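Local coordinates for protein Ras-3 from Cryphonectria parasitica (Cryphonectria parasitica, PDB 4KU4) that belongs to the Ras family of P-loop small G proteins and holds guanosine-5'-diphosphate in its nucleotide pocket, at residues Arg53-Ile66 and Glu183-Arg195. Sequence-based numbering, arbitrary orientation. Where two conformers were deposited one is given.
Sequences RQCVIDGIPSHLEI and EEAFFSVVRADRR
Phe187 projects from helix 183-195 onto the hairpin of 53-66, where Ile57 sets CG1 over the centre of one ring face, 3.8 Å from the centroid and 7° off the normal, a CH-pi contact. The ring's opposite face rests on CB of Glu183, one helical turn back, while CD1 of Leu64 meets its edge and SG of Cys55 approaches obliquely. A flat aromatic suits this place because it offers both faces and a rim to apolar neighbours. Val190 fills in beside it, its two methyls touching Ile57 CD1 and Leu64 CD2.

Charged pairs border this apolar patch. Arg53, bent at chi2 (75°), turns its guanidinium end-on, so that NH1 and NH2 both grip Glu183 OE2, each at 2.8 Å, from one face of the carboxylate. Long arginines on the helix carry planar, multi-donor groups past the patch to hairpin acceptors. Arg191 takes Asp58 side-on, NE lying 2.9 Å from OD2 and NH2 3.1 Å from OD1. From extended Arg194, NH1 donates to Ile57 O (2.8 Å) at the start of the type I' turn, and NH2 bonds weakly to Ser62 OG on the returning strand; CG1 of Ile60 lies over one face of the Arg194 guanidinium.

Helix 182-196 thus packs across the edge hairpin of the Ras sheet, with Phe186 and Ile66 meeting beside Leu34 of helix 27-35 and Met19 of strand 15-20.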
loop_
_atom_site.group_PDB
_atom_site.type_symbol
_atom_site.label_atom_id
_atom_site.label_comp_id
_atom_site.label_asym_id
_atom_site.label_seq_id
_atom_site.Cartn_x
_atom_site.Cartn_y
_atom_site.Cartn_z
ATOM N N ARG A 53 10.083 -6.939 -5.904
ATOM C CA ARG A 53 10.556 -7.741 -4.779
ATOM C C ARG A 53 10.292 -9.220 -5.058
ATOM O O ARG A 53 9.144 -9.653 -5.169
ATOM C CB ARG A 53 9.864 -7.313 -3.478
ATOM C CG ARG A 53 10.126 -8.258 -2.278
ATOM C CD ARG A 53 11.523 -8.093 -1.690
ATOM N NE ARG A 53 11.821 -9.142 -0.711
ATOM C CZ ARG A 53 11.605 -9.042 0.599
ATOM N NH1 ARG A 53 11.894 -10.059 1.396
ATOM N NH2 ARG A 53 11.099 -7.936 1.119
ATOM N N GLN A 54 11.365 -9.994 -5.206
ATOM C CA GLN A 54 11.243 -11.437 -5.209
ATOM C C GLN A 54 11.277 -11.847 -3.752
ATOM O O GLN A 54 12.113 -11.351 -2.983
ATOM C CB GLN A 54 12.406 -12.084 -5.966
ATOM C CG GLN A 54 12.398 -11.777 -7.446
ATOM C CD GLN A 54 13.402 -12.615 -8.228
ATOM O OE1 GLN A 54 14.582 -12.272 -8.324
ATOM N NE2 GLN A 54 12.927 -13.712 -8.801
ATOM N N CYS A 55 10.351 -12.717 -3.368
ATOM C CA CYS A 55 10.249 -13.149 -1.978
ATOM C C CYS A 55 9.526 -14.477 -1.914
ATOM O O CYS A 55 9.066 -15.004 -2.930
ATOM C CB CYS A 55 9.481 -12.097 -1.149
ATOM S SG CYS A 55 7.879 -11.587 -1.870
ATOM N N VAL A 56 9.455 -15.026 -0.706
ATOM C CA VAL A 56 8.610 -16.170 -0.424
ATOM C C VAL A 56 7.600 -15.723 0.626
ATOM O O VAL A 56 7.979 -15.341 1.733
ATOM C CB VAL A 56 9.423 -17.355 0.140
ATOM C CG1 VAL A 56 8.519 -18.561 0.329
ATOM C CG2 VAL A 56 10.570 -17.701 -0.792
ATOM N N ILE A 57 6.322 -15.734 0.256
ATOM C CA ILE A 57 5.257 -15.363 1.172
ATOM C C ILE A 57 4.502 -16.613 1.607
ATOM O O ILE A 57 3.875 -17.298 0.793
ATOM C CB ILE A 57 4.271 -14.358 0.514
ATOM C CG1 ILE A 57 5.011 -13.097 0.066
ATOM C CG2 ILE A 57 3.179 -13.993 1.484
ATOM C CD1 ILE A 57 4.215 -12.208 -0.976
ATOM N N ASP A 58 4.581 -16.925 2.896
ATOM C CA ASP A 58 3.924 -18.111 3.431
ATOM C C ASP A 58 4.199 -19.337 2.566
ATOM O O ASP A 58 3.274 -20.024 2.141
ATOM C CB ASP A 58 2.413 -17.872 3.581
ATOM C CG ASP A 58 2.099 -16.750 4.542
ATOM O OD1 ASP A 58 2.986 -16.413 5.359
ATOM O OD2 ASP A 58 0.976 -16.208 4.491
ATOM N N GLY A 59 5.479 -19.581 2.296
ATOM C CA GLY A 59 5.922 -20.772 1.589
ATOM C C GLY A 59 5.823 -20.727 0.075
ATOM O O GLY A 59 6.345 -21.606 -0.601
ATOM N N ILE A 60 5.139 -19.720 -0.462
ATOM C CA ILE A 60 4.952 -19.616 -1.905
ATOM C C ILE A 60 5.857 -18.536 -2.506
ATOM O O ILE A 60 5.731 -17.359 -2.154
ATOM C CB ILE A 60 3.489 -19.268 -2.264
ATOM C CG1 ILE A 60 2.515 -20.233 -1.593
ATOM C CG2 ILE A 60 3.299 -19.243 -3.788
ATOM C CD1 ILE A 60 2.801 -21.675 -1.881
ATOM N N PRO A 61 6.774 -18.927 -3.411
ATOM C CA PRO A 61 7.604 -17.922 -4.089
ATOM C C PRO A 61 6.719 -16.952 -4.849
ATOM O O PRO A 61 5.838 -17.389 -5.598
ATOM C CB PRO A 61 8.430 -18.755 -5.079
ATOM C CG PRO A 61 8.472 -20.131 -4.462
ATOM C CD PRO A 61 7.107 -20.295 -3.851
ATOM N N SER A 62 6.960 -15.660 -4.640
ATOM C CA SER A 62 6.175 -14.582 -5.245
ATOM C C SER A 62 7.112 -13.515 -5.795
ATOM O O SER A 62 8.241 -13.367 -5.329
ATOM C CB SER A 62 5.239 -13.955 -4.213
ATOM O OG SER A 62 4.567 -14.956 -3.460
ATOM N N HIS A 63 6.638 -12.773 -6.788
ATOM C CA HIS A 63 7.416 -11.688 -7.378
ATOM C C HIS A 63 6.485 -10.492 -7.512
ATOM O O HIS A 63 5.638 -10.449 -8.390
ATOM C CB HIS A 63 7.988 -12.114 -8.736
ATOM C CG HIS A 63 9.065 -11.203 -9.262
ATOM N ND1 HIS A 63 9.824 -11.513 -10.367
ATOM C CD2 HIS A 63 9.503 -9.996 -8.828
ATOM C CE1 HIS A 63 10.692 -10.538 -10.590
ATOM N NE2 HIS A 63 10.519 -9.611 -9.672
ATOM N N LEU A 64 6.636 -9.540 -6.606
ATOM C CA LEU A 64 5.755 -8.389 -6.542
ATOM C C LEU A 64 6.310 -7.290 -7.440
ATOM O O LEU A 64 7.507 -7.019 -7.433
ATOM C CB LEU A 64 5.658 -7.887 -5.105
ATOM C CG LEU A 64 5.456 -8.943 -4.010
ATOM C CD1 LEU A 64 5.343 -8.313 -2.611
ATOM C CD2 LEU A 64 4.224 -9.783 -4.324
ATOM N N GLU A 65 5.437 -6.680 -8.233
ATOM C CA GLU A 65 5.799 -5.500 -9.003
ATOM C C GLU A 65 4.999 -4.353 -8.402
ATOM O O GLU A 65 3.768 -4.377 -8.398
ATOM C CB GLU A 65 5.466 -5.692 -10.487
ATOM C CG GLU A 65 5.916 -4.550 -11.396
ATOM C CD GLU A 65 5.994 -4.990 -12.841
ATOM O OE1 GLU A 65 7.114 -5.009 -13.397
ATOM O OE2 GLU A 65 4.940 -5.344 -13.413
ATOM N N ILE A 66 5.700 -3.356 -7.876
ATOM C CA ILE A 66 5.027 -2.285 -7.147
ATOM C C ILE A 66 5.138 -0.977 -7.911
ATOM O O ILE A 66 6.234 -0.474 -8.149
ATOM C CB ILE A 66 5.622 -2.125 -5.727
ATOM C CG1 ILE A 66 5.445 -3.420 -4.937
ATOM C CG2 ILE A 66 4.947 -0.993 -4.977
ATOM C CD1 ILE A 66 6.705 -3.897 -4.310
ATOM N N GLU A 183 7.277 -5.371 5.506
ATOM C CA GLU A 183 6.893 -6.592 4.790
ATOM C C GLU A 183 5.462 -7.038 5.126
ATOM O O GLU A 183 4.708 -7.448 4.244
ATOM C CB GLU A 183 7.893 -7.745 5.022
ATOM C CG GLU A 183 9.199 -7.577 4.275
ATOM C CD GLU A 183 10.112 -8.781 4.411
ATOM O OE1 GLU A 183 9.768 -9.728 5.157
ATOM O OE2 GLU A 183 11.187 -8.764 3.776
ATOM N N GLU A 184 5.085 -6.967 6.401
ATOM C CA GLU A 184 3.735 -7.347 6.801
ATOM C C GLU A 184 2.695 -6.552 6.016
ATOM O O GLU A 184 1.683 -7.091 5.581
ATOM C CB GLU A 184 3.540 -7.137 8.302
ATOM C CG GLU A 184 4.185 -8.233 9.150
ATOM C CD GLU A 184 5.698 -8.127 9.279
ATOM O OE1 GLU A 184 6.334 -7.171 8.772
ATOM O OE2 GLU A 184 6.267 -9.042 9.903
ATOM N N ALA A 185 2.960 -5.268 5.815
ATOM C CA ALA A 185 2.005 -4.408 5.132
ATOM C C ALA A 185 1.797 -4.847 3.683
ATOM O O ALA A 185 0.664 -5.085 3.265
ATOM C CB ALA A 185 2.464 -2.990 5.189
ATOM N N PHE A 186 2.884 -4.941 2.916
ATOM C CA PHE A 186 2.791 -5.354 1.517
ATOM C C PHE A 186 2.278 -6.781 1.353
ATOM O O PHE A 186 1.456 -7.051 0.476
ATOM C CB PHE A 186 4.148 -5.238 0.810
ATOM C CG PHE A 186 4.541 -3.831 0.465
ATOM C CD1 PHE A 186 4.133 -3.262 -0.734
ATOM C CD2 PHE A 186 5.347 -3.083 1.314
ATOM C CE1 PHE A 186 4.493 -1.979 -1.068
ATOM C CE2 PHE A 186 5.715 -1.791 0.972
ATOM C CZ PHE A 186 5.279 -1.239 -0.222
ATOM N N PHE A 187 2.779 -7.707 2.172
ATOM C CA PHE A 187 2.367 -9.094 2.016
ATOM C C PHE A 187 0.903 -9.303 2.421
ATOM O O PHE A 187 0.280 -10.278 2.018
ATOM C CB PHE A 187 3.262 -10.032 2.831
ATOM C CG PHE A 187 4.702 -10.032 2.414
ATOM C CD1 PHE A 187 5.135 -9.334 1.296
ATOM C CD2 PHE A 187 5.629 -10.746 3.147
ATOM C CE1 PHE A 187 6.468 -9.346 0.922
ATOM C CE2 PHE A 187 6.963 -10.763 2.781
ATOM C CZ PHE A 187 7.381 -10.066 1.662
ATOM N N SER A 188 0.354 -8.382 3.204
ATOM C CA SER A 188 -1.005 -8.546 3.703
ATOM C C SER A 188 -2.027 -8.683 2.582
ATOM O O SER A 188 -2.980 -9.449 2.699
ATOM C CB SER A 188 -1.396 -7.413 4.669
ATOM O OG SER A 188 -1.554 -6.166 3.999
ATOM N N VAL A 189 -1.832 -7.951 1.489
ATOM C CA VAL A 189 -2.825 -7.992 0.424
ATOM C C VAL A 189 -2.668 -9.240 -0.431
ATOM O O VAL A 189 -3.643 -9.750 -0.990
ATOM C CB VAL A 189 -2.808 -6.723 -0.438
ATOM C CG1 VAL A 189 -3.521 -5.579 0.304
ATOM C CG2 VAL A 189 -1.394 -6.335 -0.815
ATOM N N VAL A 190 -1.445 -9.746 -0.522
ATOM C CA VAL A 190 -1.230 -11.028 -1.180
ATOM C C VAL A 190 -1.889 -12.143 -0.366
ATOM O O VAL A 190 -2.568 -13.011 -0.919
ATOM C CB VAL A 190 0.267 -11.356 -1.329
ATOM C CG1 VAL A 190 0.436 -12.791 -1.876
ATOM C CG2 VAL A 190 0.960 -10.303 -2.223
ATOM N N ARG A 191 -1.677 -12.100 0.946
ATOM C CA ARG A 191 -2.256 -13.074 1.865
ATOM C C ARG A 191 -3.774 -13.054 1.781
ATOM O O ARG A 191 -4.414 -14.107 1.792
ATOM C CB ARG A 191 -1.787 -12.808 3.291
ATOM C CG ARG A 191 -0.345 -13.224 3.522
ATOM C CD ARG A 191 0.170 -12.890 4.899
ATOM N NE ARG A 191 1.509 -13.451 5.079
ATOM C CZ ARG A 191 2.546 -12.796 5.587
ATOM N NH1 ARG A 191 2.410 -11.544 5.983
ATOM N NH2 ARG A 191 3.731 -13.401 5.696
ATOM N N ALA A 192 -4.350 -11.859 1.668
ATOM C CA ALA A 192 -5.802 -11.734 1.579
ATOM C C ALA A 192 -6.341 -12.330 0.277
ATOM O O ALA A 192 -7.358 -13.025 0.274
ATOM C CB ALA A 192 -6.224 -10.271 1.713
ATOM N N ASP A 193 -5.652 -12.059 -0.826
ATOM C CA ASP A 193 -6.040 -12.589 -2.133
ATOM C C ASP A 193 -6.066 -14.114 -2.100
ATOM O O ASP A 193 -6.980 -14.743 -2.623
ATOM C CB ASP A 193 -5.079 -12.092 -3.217
ATOM C CG ASP A 193 -5.503 -12.504 -4.608
ATOM O OD1 ASP A 193 -6.724 -12.648 -4.843
ATOM O OD2 ASP A 193 -4.615 -12.672 -5.471
ATOM N N ARG A 194 -5.066 -14.707 -1.461
ATOM C CA ARG A 194 -5.021 -16.160 -1.338
ATOM C C ARG A 194 -6.085 -16.712 -0.402
ATOM O O ARG A 194 -6.598 -17.808 -0.613
ATOM C CB ARG A 194 -3.657 -16.598 -0.843
ATOM C CG ARG A 194 -2.564 -16.304 -1.815
ATOM C CD ARG A 194 -1.233 -16.738 -1.230
ATOM N NE ARG A 194 -0.128 -16.228 -2.025
ATOM C CZ ARG A 194 1.147 -16.331 -1.666
ATOM N NH1 ARG A 194 1.471 -16.927 -0.522
ATOM N NH2 ARG A 194 2.087 -15.825 -2.443
ATOM N N ARG A 195 -6.380 -15.965 0.654
ATOM C CA ARG A 195 -7.422 -16.336 1.599
ATOM C C ARG A 195 -8.762 -16.472 0.870
ATOM O O ARG A 195 -9.573 -17.335 1.203
ATOM C CB ARG A 195 -7.520 -15.278 2.706
ATOM C CG ARG A 195 -8.392 -15.648 3.911
ATOM C CD ARG A 195 -8.999 -14.407 4.583
ATOM N NE ARG A 195 -8.004 -13.379 4.887
ATOM C CZ ARG A 195 -8.243 -12.071 4.848
ATOM N NH1 ARG A 195 -7.280 -11.199 5.128
ATOM N NH2 ARG A 195 -9.446 -11.631 4.516
HETATM O O HOH W 1 6.016 -15.297 4.687
HETATM O O HOH W 2 0.604 -18.886 1.179
#